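Local coordinates for VAL-1 (Chlorella virus, PDB 3GNE), which cleaves alginate by beta-elimination as a polysaccharide lyase of family 14, with a mode of action that depends on pH, at residues D45-T50 and P224-K229; E78-K83 and K161-N166; F87-K92 and W119-G124; D154-A159 and N193-V198. One frame throughout, in Å; residues are numbered along the deposited sequence.

Contact 1 of 4, residues D45-T50 and P224-K229; sequences DKNSGT and PLPSPK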
# COMPACT_ATOMS: atom_id res chain seq x y z
N ASP A 45 -4.91 -18.56 -1.60
CA ASP A 45 -5.83 -19.71 -1.59
C ASP A 45 -7.27 -19.30 -1.34
O ASP A 45 -7.56 -18.23 -0.78
CB ASP A 45 -5.41 -20.67 -0.47
CG ASP A 45 -4.17 -21.50 -0.80
OD1 ASP A 45 -3.65 -21.44 -1.96
OD2 ASP A 45 -3.77 -22.22 0.15
N LYS A 46 -8.20 -20.17 -1.75
CA LYS A 46 -9.59 -19.99 -1.39
C LYS A 46 -9.73 -19.73 0.11
O LYS A 46 -9.10 -20.41 0.94
CB LYS A 46 -10.33 -21.29 -1.73
CG LYS A 46 -11.85 -21.10 -1.50
CD LYS A 46 -12.65 -22.25 -2.12
CE LYS A 46 -14.14 -22.08 -2.00
NZ LYS A 46 -14.88 -23.28 -2.53
N ASN A 47 -10.56 -18.78 0.48
CA ASN A 47 -10.87 -18.48 1.87
C ASN A 47 -9.70 -17.81 2.59
O ASN A 47 -9.75 -17.70 3.83
CB ASN A 47 -11.32 -19.73 2.63
CG ASN A 47 -12.42 -19.40 3.61
OD1 ASN A 47 -12.91 -18.26 3.67
ND2 ASN A 47 -12.84 -20.38 4.41
N SER A 48 -8.70 -17.31 1.84
CA SER A 48 -7.63 -16.52 2.47
C SER A 48 -8.00 -15.04 2.45
O SER A 48 -8.64 -14.51 1.54
CB SER A 48 -6.28 -16.72 1.77
OG SER A 48 -6.31 -16.20 0.44
N GLY A 49 -7.59 -14.32 3.51
CA GLY A 49 -7.85 -12.87 3.50
C GLY A 49 -7.13 -12.27 4.68
O GLY A 49 -5.87 -12.28 4.78
N THR A 50 -7.94 -11.77 5.61
CA THR A 50 -7.31 -11.26 6.85
C THR A 50 -7.17 -12.45 7.80
O THR A 50 -7.53 -13.60 7.50
CB THR A 50 -8.16 -10.18 7.52
OG1 THR A 50 -9.37 -10.86 7.98
CG2 THR A 50 -8.56 -9.06 6.58
N PRO A 224 -14.19 -7.36 4.24
CA PRO A 224 -14.28 -8.63 4.99
C PRO A 224 -14.38 -9.87 4.12
O PRO A 224 -14.46 -10.95 4.70
CB PRO A 224 -15.59 -8.45 5.79
CG PRO A 224 -16.45 -7.75 4.76
CD PRO A 224 -15.54 -6.88 3.96
N LEU A 225 -14.35 -9.81 2.79
CA LEU A 225 -14.46 -11.08 2.08
C LEU A 225 -13.13 -11.63 1.60
O LEU A 225 -12.30 -10.91 1.04
CB LEU A 225 -15.39 -10.93 0.86
CG LEU A 225 -16.85 -10.65 1.16
CD1 LEU A 225 -17.63 -10.75 -0.14
CD2 LEU A 225 -17.50 -11.62 2.13
N PRO A 226 -12.90 -12.93 1.81
CA PRO A 226 -11.63 -13.54 1.43
C PRO A 226 -11.62 -13.93 -0.05
O PRO A 226 -12.58 -13.76 -0.82
CB PRO A 226 -11.59 -14.80 2.33
CG PRO A 226 -13.06 -15.18 2.44
CD PRO A 226 -13.82 -13.86 2.48
N SER A 227 -10.52 -14.49 -0.51
CA SER A 227 -10.47 -14.95 -1.88
C SER A 227 -11.48 -16.04 -2.14
O SER A 227 -11.60 -17.02 -1.39
CB SER A 227 -9.07 -15.55 -2.16
OG SER A 227 -8.97 -15.84 -3.55
N PRO A 228 -12.29 -15.91 -3.20
CA PRO A 228 -13.35 -16.93 -3.43
C PRO A 228 -12.83 -18.22 -4.06
O PRO A 228 -13.61 -19.19 -4.13
CB PRO A 228 -14.30 -16.22 -4.41
CG PRO A 228 -13.60 -15.04 -4.92
CD PRO A 228 -12.41 -14.76 -4.08
N LYS A 229 -11.59 -18.23 -4.52
CA LYS A 229 -11.03 -19.43 -5.16
C LYS A 229 -9.52 -19.38 -4.99
O LYS A 229 -8.90 -18.33 -4.71
CB LYS A 229 -11.45 -19.52 -6.63
CG LYS A 229 -10.89 -18.38 -7.49
CD LYS A 229 -11.22 -18.68 -8.97
CE LYS A 229 -10.87 -17.45 -9.81
NZ LYS A 229 -11.24 -17.63 -11.27

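Contact 2 of 4, residues E78-K83 and K161-N166; sequences EVFYPK and KYDVWN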
# COMPACT_ATOMS: atom_id res chain seq x y z
N GLU A 78 4.20 -2.97 -10.17
CA GLU A 78 3.32 -3.39 -11.26
C GLU A 78 2.66 -4.70 -10.90
O GLU A 78 3.28 -5.53 -10.23
CB GLU A 78 4.12 -3.58 -12.58
CG GLU A 78 4.77 -2.20 -12.93
CD GLU A 78 5.67 -2.34 -14.13
OE1 GLU A 78 5.48 -3.28 -14.92
OE2 GLU A 78 6.55 -1.51 -14.36
N VAL A 79 1.41 -4.89 -11.33
CA VAL A 79 0.72 -6.17 -11.02
C VAL A 79 -0.03 -6.69 -12.23
O VAL A 79 -0.65 -5.97 -12.98
CB VAL A 79 -0.23 -5.92 -9.84
CG1 VAL A 79 -1.28 -4.86 -10.21
CG2 VAL A 79 -0.88 -7.23 -9.41
N PHE A 80 0.09 -8.00 -12.42
CA PHE A 80 -0.54 -8.73 -13.51
C PHE A 80 -1.58 -9.69 -12.90
O PHE A 80 -1.22 -10.56 -12.09
CB PHE A 80 0.54 -9.49 -14.24
CG PHE A 80 0.13 -10.18 -15.54
CD1 PHE A 80 0.59 -9.65 -16.75
CD2 PHE A 80 -0.64 -11.32 -15.61
CE1 PHE A 80 0.29 -10.28 -17.94
CE2 PHE A 80 -0.94 -11.97 -16.80
CZ PHE A 80 -0.48 -11.46 -17.99
N TYR A 81 -2.82 -9.49 -13.32
CA TYR A 81 -3.97 -10.33 -12.95
C TYR A 81 -4.34 -11.18 -14.16
O TYR A 81 -4.92 -10.59 -15.10
CB TYR A 81 -5.15 -9.45 -12.55
CG TYR A 81 -4.88 -8.75 -11.21
CD1 TYR A 81 -4.95 -9.54 -10.05
CD2 TYR A 81 -4.62 -7.38 -11.10
CE1 TYR A 81 -4.73 -8.91 -8.81
CE2 TYR A 81 -4.39 -6.79 -9.86
CZ TYR A 81 -4.45 -7.58 -8.74
OH TYR A 81 -4.22 -7.03 -7.48
N PRO A 82 -4.06 -12.47 -14.16
CA PRO A 82 -4.48 -13.27 -15.30
C PRO A 82 -5.98 -13.22 -15.47
O PRO A 82 -6.72 -13.15 -14.49
CB PRO A 82 -4.04 -14.69 -14.90
CG PRO A 82 -2.88 -14.47 -13.95
CD PRO A 82 -3.32 -13.23 -13.15
N LYS A 83 -6.44 -13.31 -16.72
CA LYS A 83 -7.86 -13.40 -17.01
C LYS A 83 -8.60 -14.37 -16.10
O LYS A 83 -8.06 -15.48 -15.92
CB LYS A 83 -7.99 -13.81 -18.49
CG LYS A 83 -9.42 -13.67 -19.04
CD LYS A 83 -9.56 -14.36 -20.38
CE LYS A 83 -10.91 -14.19 -21.06
NZ LYS A 83 -10.77 -14.65 -22.51
N LYS A 161 -6.75 -3.88 -15.26
CA LYS A 161 -7.17 -4.70 -16.37
C LYS A 161 -6.56 -6.07 -16.28
O LYS A 161 -5.53 -6.27 -15.63
CB LYS A 161 -6.74 -4.02 -17.67
CG LYS A 161 -7.22 -2.59 -17.85
CD LYS A 161 -8.72 -2.39 -17.63
CE LYS A 161 -9.03 -0.91 -17.91
NZ LYS A 161 -10.46 -0.58 -17.65
N TYR A 162 -7.17 -7.06 -16.95
CA TYR A 162 -6.60 -8.41 -17.01
C TYR A 162 -5.48 -8.55 -18.03
O TYR A 162 -5.46 -7.89 -19.09
CB TYR A 162 -7.71 -9.42 -17.38
CG TYR A 162 -8.75 -9.67 -16.32
CD1 TYR A 162 -8.42 -10.12 -15.08
CD2 TYR A 162 -10.13 -9.43 -16.57
CE1 TYR A 162 -9.38 -10.34 -14.11
CE2 TYR A 162 -11.10 -9.64 -15.61
CZ TYR A 162 -10.70 -10.10 -14.37
OH TYR A 162 -11.66 -10.34 -13.42
N ASP A 163 -4.55 -9.46 -17.76
CA ASP A 163 -3.53 -9.88 -18.72
C ASP A 163 -2.62 -8.74 -19.12
O ASP A 163 -2.14 -8.70 -20.28
CB ASP A 163 -4.28 -10.50 -19.93
CG ASP A 163 -4.79 -11.90 -19.67
OD1 ASP A 163 -4.46 -12.51 -18.64
OD2 ASP A 163 -5.53 -12.44 -20.55
N VAL A 164 -2.37 -7.77 -18.26
CA VAL A 164 -1.48 -6.64 -18.51
C VAL A 164 -0.70 -6.28 -17.25
O VAL A 164 -1.17 -6.51 -16.13
CB VAL A 164 -2.22 -5.35 -18.85
CG1 VAL A 164 -3.18 -5.55 -19.97
CG2 VAL A 164 -3.05 -4.79 -17.70
N TRP A 165 0.46 -5.68 -17.43
CA TRP A 165 1.16 -5.17 -16.27
C TRP A 165 0.56 -3.84 -15.88
O TRP A 165 0.83 -2.79 -16.50
CB TRP A 165 2.65 -5.08 -16.59
CG TRP A 165 3.23 -6.46 -16.66
CD1 TRP A 165 3.57 -7.17 -17.77
CD2 TRP A 165 3.52 -7.29 -15.54
NE1 TRP A 165 4.06 -8.41 -17.43
CE2 TRP A 165 4.04 -8.51 -16.05
CE3 TRP A 165 3.39 -7.12 -14.17
CZ2 TRP A 165 4.44 -9.53 -15.21
CZ3 TRP A 165 3.77 -8.15 -13.34
CH2 TRP A 165 4.29 -9.35 -13.85
N ASN A 166 -0.26 -3.83 -14.87
CA ASN A 166 -0.85 -2.56 -14.41
C ASN A 166 0.20 -1.82 -13.58
O ASN A 166 0.81 -2.48 -12.72
CB ASN A 166 -2.06 -2.80 -13.51
CG ASN A 166 -3.20 -3.47 -14.28
OD1 ASN A 166 -3.92 -2.78 -15.01
ND2 ASN A 166 -3.42 -4.76 -14.07
O HOH W 1 -3.34 -7.71 -15.36

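Contact 3 of 4, residues F87-K92 and W119-G124; sequences FARGGK and WQEKGG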
# COMPACT_ATOMS: atom_id res chain seq x y z
N PHE A 87 -11.65 -10.55 -8.18
CA PHE A 87 -11.29 -9.53 -7.22
C PHE A 87 -12.16 -9.49 -5.98
O PHE A 87 -11.84 -8.73 -5.05
CB PHE A 87 -11.41 -8.16 -7.93
CG PHE A 87 -10.40 -7.94 -9.07
CD1 PHE A 87 -9.07 -7.67 -8.77
CD2 PHE A 87 -10.78 -8.02 -10.41
CE1 PHE A 87 -8.10 -7.49 -9.77
CE2 PHE A 87 -9.83 -7.84 -11.41
CZ PHE A 87 -8.51 -7.59 -11.11
N ALA A 88 -13.22 -10.29 -5.95
CA ALA A 88 -14.13 -10.35 -4.82
C ALA A 88 -14.57 -8.93 -4.52
O ALA A 88 -15.02 -8.24 -5.45
CB ALA A 88 -13.50 -11.06 -3.64
N ARG A 89 -14.49 -8.49 -3.25
CA ARG A 89 -14.88 -7.10 -2.96
C ARG A 89 -13.70 -6.30 -2.44
O ARG A 89 -13.89 -5.34 -1.70
CB ARG A 89 -16.08 -7.07 -1.99
CG ARG A 89 -17.27 -7.76 -2.66
CD ARG A 89 -18.59 -7.67 -1.86
NE ARG A 89 -19.29 -6.45 -2.23
CZ ARG A 89 -20.56 -6.15 -1.97
NH1 ARG A 89 -21.26 -7.06 -1.31
NH2 ARG A 89 -21.07 -4.98 -2.39
N GLY A 90 -12.51 -6.60 -2.94
CA GLY A 90 -11.33 -5.79 -2.74
C GLY A 90 -10.29 -6.45 -1.84
O GLY A 90 -10.45 -7.59 -1.33
N GLY A 91 -9.16 -5.78 -1.67
CA GLY A 91 -8.03 -6.32 -0.93
C GLY A 91 -6.92 -5.31 -0.94
O GLY A 91 -7.06 -4.21 -1.49
N LYS A 92 -5.81 -5.70 -0.34
CA LYS A 92 -4.70 -4.78 -0.17
C LYS A 92 -3.52 -5.10 -1.09
O LYS A 92 -3.24 -6.27 -1.37
CB LYS A 92 -4.13 -4.88 1.27
CG LYS A 92 -4.85 -4.02 2.28
CD LYS A 92 -6.31 -4.40 2.46
CE LYS A 92 -6.86 -3.55 3.61
NZ LYS A 92 -8.35 -3.81 3.71
N TRP A 119 -7.22 -2.72 -3.89
CA TRP A 119 -8.08 -2.99 -5.03
C TRP A 119 -9.52 -3.08 -4.54
O TRP A 119 -9.75 -3.20 -3.33
CB TRP A 119 -7.65 -4.22 -5.81
CG TRP A 119 -8.06 -5.59 -5.31
CD1 TRP A 119 -9.26 -6.20 -5.55
CD2 TRP A 119 -7.29 -6.51 -4.51
NE1 TRP A 119 -9.32 -7.45 -4.96
CE2 TRP A 119 -8.10 -7.66 -4.31
CE3 TRP A 119 -6.02 -6.48 -3.94
CZ2 TRP A 119 -7.68 -8.77 -3.59
CZ3 TRP A 119 -5.60 -7.57 -3.22
CH2 TRP A 119 -6.42 -8.71 -3.04
N GLN A 120 -10.45 -3.04 -5.48
CA GLN A 120 -11.86 -3.03 -5.19
C GLN A 120 -12.54 -4.03 -6.12
O GLN A 120 -11.94 -4.66 -6.97
CB GLN A 120 -12.46 -1.64 -5.47
CG GLN A 120 -11.78 -0.53 -4.62
CD GLN A 120 -12.31 -0.59 -3.20
OE1 GLN A 120 -11.79 -1.32 -2.30
NE2 GLN A 120 -13.31 0.21 -2.99
N GLU A 121 -13.85 -4.20 -5.94
CA GLU A 121 -14.64 -4.95 -6.87
C GLU A 121 -14.33 -4.55 -8.33
O GLU A 121 -14.07 -3.38 -8.61
CB GLU A 121 -16.14 -4.65 -6.64
CG GLU A 121 -16.68 -5.21 -5.34
CD GLU A 121 -18.12 -4.79 -5.18
OE1 GLU A 121 -18.46 -4.22 -4.12
OE2 GLU A 121 -18.90 -5.05 -6.11
N LYS A 122 -14.36 -5.55 -9.19
CA LYS A 122 -14.20 -5.32 -10.63
C LYS A 122 -12.88 -4.66 -10.95
O LYS A 122 -12.73 -4.05 -12.02
CB LYS A 122 -15.37 -4.54 -11.20
CG LYS A 122 -16.69 -5.30 -11.07
CD LYS A 122 -17.88 -4.48 -11.56
CE LYS A 122 -19.20 -5.24 -11.64
NZ LYS A 122 -19.71 -5.50 -10.26
N GLY A 123 -11.86 -4.82 -10.09
CA GLY A 123 -10.57 -4.27 -10.43
C GLY A 123 -10.41 -2.79 -10.22
O GLY A 123 -9.50 -2.11 -10.69
N GLY A 124 -11.32 -2.22 -9.38
CA GLY A 124 -11.13 -0.80 -9.03
C GLY A 124 -9.96 -0.62 -8.09
O GLY A 124 -9.40 -1.59 -7.59
O HOH W 2 -15.05 -8.24 -8.30

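Contact 4 of 4, residues D154-A159 and N193-V198; sequences DDFKNA and NGKKEV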
# COMPACT_ATOMS: atom_id res chain seq x y z
N ASP A 154 -14.42 6.66 -7.38
CA ASP A 154 -15.03 6.97 -8.67
C ASP A 154 -14.02 7.26 -9.77
O ASP A 154 -14.42 7.45 -10.92
CB ASP A 154 -15.99 8.16 -8.50
CG ASP A 154 -17.32 7.79 -7.85
OD1 ASP A 154 -17.60 6.58 -7.79
OD2 ASP A 154 -18.04 8.74 -7.42
N ASP A 155 -12.74 7.31 -9.45
CA ASP A 155 -11.74 7.70 -10.43
C ASP A 155 -11.04 6.48 -10.99
O ASP A 155 -10.41 6.63 -12.05
CB ASP A 155 -10.71 8.64 -9.77
CG ASP A 155 -11.33 9.86 -9.12
OD1 ASP A 155 -12.07 10.54 -9.85
OD2 ASP A 155 -11.03 10.10 -7.93
N PHE A 156 -11.13 5.32 -10.37
CA PHE A 156 -10.35 4.18 -10.81
C PHE A 156 -11.21 2.95 -10.95
O PHE A 156 -10.76 1.84 -10.73
CB PHE A 156 -9.20 3.88 -9.82
CG PHE A 156 -8.15 4.99 -9.76
CD1 PHE A 156 -7.98 5.72 -8.60
CD2 PHE A 156 -7.37 5.31 -10.85
CE1 PHE A 156 -7.03 6.73 -8.48
CE2 PHE A 156 -6.40 6.29 -10.78
CZ PHE A 156 -6.25 7.00 -9.59
N LYS A 157 -12.50 3.13 -11.30
CA LYS A 157 -13.32 1.93 -11.49
C LYS A 157 -12.70 1.08 -12.60
O LYS A 157 -12.26 1.57 -13.65
CB LYS A 157 -14.79 2.25 -11.79
CG LYS A 157 -15.56 2.94 -10.66
CD LYS A 157 -17.07 3.02 -10.85
CE LYS A 157 -17.64 4.07 -9.86
NZ LYS A 157 -17.26 3.65 -8.46
N ASN A 158 -12.66 -0.22 -12.37
CA ASN A 158 -12.12 -1.20 -13.30
C ASN A 158 -10.77 -0.78 -13.86
O ASN A 158 -10.41 -1.10 -15.00
CB ASN A 158 -13.17 -1.41 -14.40
CG ASN A 158 -12.82 -2.59 -15.27
OD1 ASN A 158 -12.53 -3.69 -14.76
ND2 ASN A 158 -12.85 -2.34 -16.58
N ALA A 159 -9.97 -0.09 -13.05
CA ALA A 159 -8.69 0.39 -13.55
C ALA A 159 -7.70 -0.76 -13.76
O ALA A 159 -6.81 -0.68 -14.61
CB ALA A 159 -8.09 1.43 -12.60
N ASN A 193 -1.96 3.17 -14.05
CA ASN A 193 -1.79 3.19 -15.51
C ASN A 193 -1.80 4.58 -16.03
O ASN A 193 -2.42 4.94 -17.02
CB ASN A 193 -2.85 2.32 -16.18
CG ASN A 193 -2.67 0.84 -15.79
OD1 ASN A 193 -1.52 0.39 -15.69
ND2 ASN A 193 -3.76 0.16 -15.64
N GLY A 194 -1.03 5.46 -15.39
CA GLY A 194 -0.81 6.81 -15.84
C GLY A 194 -1.84 7.81 -15.37
O GLY A 194 -1.63 9.02 -15.51
N LYS A 195 -2.98 7.39 -14.80
CA LYS A 195 -3.99 8.33 -14.31
C LYS A 195 -3.71 8.64 -12.83
O LYS A 195 -3.64 7.71 -12.03
CB LYS A 195 -5.40 7.79 -14.43
CG LYS A 195 -6.48 8.70 -13.86
CD LYS A 195 -7.87 8.10 -14.15
CE LYS A 195 -8.90 9.13 -13.70
NZ LYS A 195 -10.32 8.73 -13.91
N LYS A 196 -3.54 9.91 -12.50
CA LYS A 196 -3.16 10.34 -11.16
C LYS A 196 -4.30 11.09 -10.51
O LYS A 196 -4.90 11.99 -11.17
CB LYS A 196 -1.95 11.28 -11.26
CG LYS A 196 -1.43 11.80 -9.92
CD LYS A 196 -0.14 12.57 -10.12
CE LYS A 196 0.62 13.06 -8.92
NZ LYS A 196 1.90 13.69 -9.40
N GLU A 197 -4.56 10.77 -9.25
CA GLU A 197 -5.47 11.55 -8.41
C GLU A 197 -4.75 11.96 -7.12
O GLU A 197 -3.97 11.18 -6.56
CB GLU A 197 -6.75 10.80 -8.05
CG GLU A 197 -7.63 10.44 -9.28
CD GLU A 197 -8.26 11.60 -9.99
OE1 GLU A 197 -8.34 12.71 -9.45
OE2 GLU A 197 -8.69 11.41 -11.15
N VAL A 198 -5.00 13.17 -6.65
CA VAL A 198 -4.36 13.74 -5.49
C VAL A 198 -5.40 14.10 -4.44
O VAL A 198 -6.51 14.59 -4.77
CB VAL A 198 -3.57 14.99 -5.89
CG1 VAL A 198 -2.81 15.57 -4.70
CG2 VAL A 198 -2.64 14.63 -7.04
O HOH W 3 -11.93 10.75 -12.47
O HOH W 4 -6.33 1.57 -16.02

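Contact 1 of 4, residues D45-T50 and P224-K229
Pro226 CB sits 3.1 Å from Ser48 O, so the proline is wedged against the backbone of a type II beta turn that runs from Asp45 to Ser48. The side chain of Asn47, in one of its two modelled conformers, lies beside the proline and points the same way, its amide oxygen near Pro226 CG. Two nearly straight backbone bonds tie the turn to the other loop: Asn47 N to Ser227 O and Ser227 N to Ser48 O, each 2.8 Å long. Ser227 thus gives and takes one bond, while its CB turns toward the first segment and touches Asp45 O. That carbonyl is gripped from within its own turn by Ser48 N and by Ser48 OG, which approaches at 2.7 Å on a lone pair. The hydroxyl gets there because chi1 of 66° sets OG between the backbone N and the carbonyl carbon. Lys46 runs its extended chain past Pro228, with CE 3.6 Å from Pro228 O. The carboxylate of Asp45 pairs with Lys28, and Lys229 NZ bonds to Gly84 O. The contact joins the loops that follow strands 37-44 and 212-221, and its chemistry implies a junction held by two backbone hydrogen bonds and by proline packing, with no salt bridge between the two segments.

Contact 2 of 4, residues E78-K83 and K161-N166
Val79 O is gripped twice by Asn166, by the backbone N at 2.9 Å and by ND2 at 3.2 Å, the two donors arriving from opposite faces of the carbonyl plane. Val79 N returns a bond to Asn166 O, which completes an antiparallel hydrogen-bonded pair. The Asn166 amide is held at both ends within its own segment: ND2 also meets a lone pair of Lys161 O, and OD1 takes the Lys161 N-H, fixing the flip of the group. Farther along, Asp163 N binds Tyr81 O, and the carboxylate folds back so that Asp163 OD1 accepts from Lys83 N at 2.9 Å, met from above the carboxylate plane. A water takes the Tyr81 N-H and lies 2.6 Å from Val164 O, bridging the two backbones. Phe80 CB sits over the six-membered ring of Trp165, 3.6 Å from its centroid; with CG anti to the backbone N (chi1 -172°) the phenyl ring turns an edge to the five-membered ring, planes at 56°, while Asp163 CA packs over a Phe80 face. Trp165 NE1 reaches Asp35, and Phe34 meets Phe80 edge-to-face. The contact thus pairs the end of strand 72-80 with the start of strand 166-173, while strand 231-241 flanks 72-80 through backbone bonds from Glu78 and Phe80.

Contact 3 of 4, residues F87-K92 and W119-G124
Trp119 lies flat over the backbone of Gly90 and Gly91, at the antiparallel bridge that joins strands 91-99 and 112-119 in the seven-stranded sheet of this lyase's concanavalin-like fold. This is the tight part. Gly91 CA stands 3.3 Å from the centroid of the six-membered ring and almost on its normal, so the indole rests directly on the glycine backbone. The ring is turned back over the partner strand by a chi1 of 82°, and NE1 then donates in its own plane to a lone pair of Phe87 O, 2.8 Å away. Phe87 directs an edge at the five-membered ring of Trp119, planes at 62°, and takes Gly123 CA over the centre of one face. Gly123 and Gly124 both oppose Gln120 in a G1 beta bulge, which lets the chain turn toward strand 125-130. The outer side is looser and more polar: a water links Ala88 O to Lys122 N, and Arg89 lies alongside Glu121, their flat groups 86° apart. Lys92 heads elsewhere, to Gly222 O and a citrate probably from the crystallisation liquor. In the salt bridge both Arg89 NE, at 3.0 Å, and Arg89 NH2, at 3.2 Å, hold the single oxygen Glu121 OE1 from the same face of the carboxylate.

Contact 4 of 4, residues D154-A159 and N193-V198
Lys195 runs straight from strand 195-202 across the rim of the Phe156 ring to the backbone of Asp155. Its CB and CG pass Phe156 CE2, CG at 3.9 Å; CD touches both that atom and Asp155 O; CE closes on the same oxygen; and NZ ends the run with a 2.8 Å hydrogen bond to Asp155 O, in the carbonyl plane and on a lone pair. With chi1 at 176° and every later torsion also near 180°, the chain is fully extended. NZ additionally donates to a water that in turn donates a hydrogen bond to Asp155 OD1. The contact lays the loop between strands 149-151 and 166-173 over the hairpin formed by strands 186-192 and 195-202, at an edge of the large antiparallel sheet, where Phe156 also packs on Val190 and Val192. The Phe156 ring turns its edge to Lys195 O, 3.3 Å from CE2, and its CZ touches Glu197 CG. The carboxylates of Asp155 and Glu197 stack with planes 19° apart, Asp155 OD1 being 3.7 Å from Glu197 OE2; the nearby ammonium of Lys195 may ease that repulsion. At the other end Asn193 OD1 accepts from Arg167 N, and a second water receives the N-H of Asn193 ND2 and donates to Ala159 O at 2.7 Å.

In the fold
Contact 3 touches each of the other three. Leu225 and Pro228 of contact 1 pack on Arg89 and Ala88, the two centres lying 12 Å apart. Tyr81 of contact 2 brings its CD2 within 3.7 Å of Phe87 CE1, and its hydroxyl lies against Trp119 while bonding to His93. Toward contact 4, Gly123 O approaches Ala159 CB. Contacts 2 and 4 share a probable hydrogen bond, Asn166 OD1 to Asn193 ND2 at 3.0 Å, and both reach the eight-stranded sheet. Contacts 1 and 4 are remote, about 14 Å between nearest atoms. Citrate, probably from the crystallisation liquor, binds Lys92 of contact 3 and may mark an anion-binding pocket.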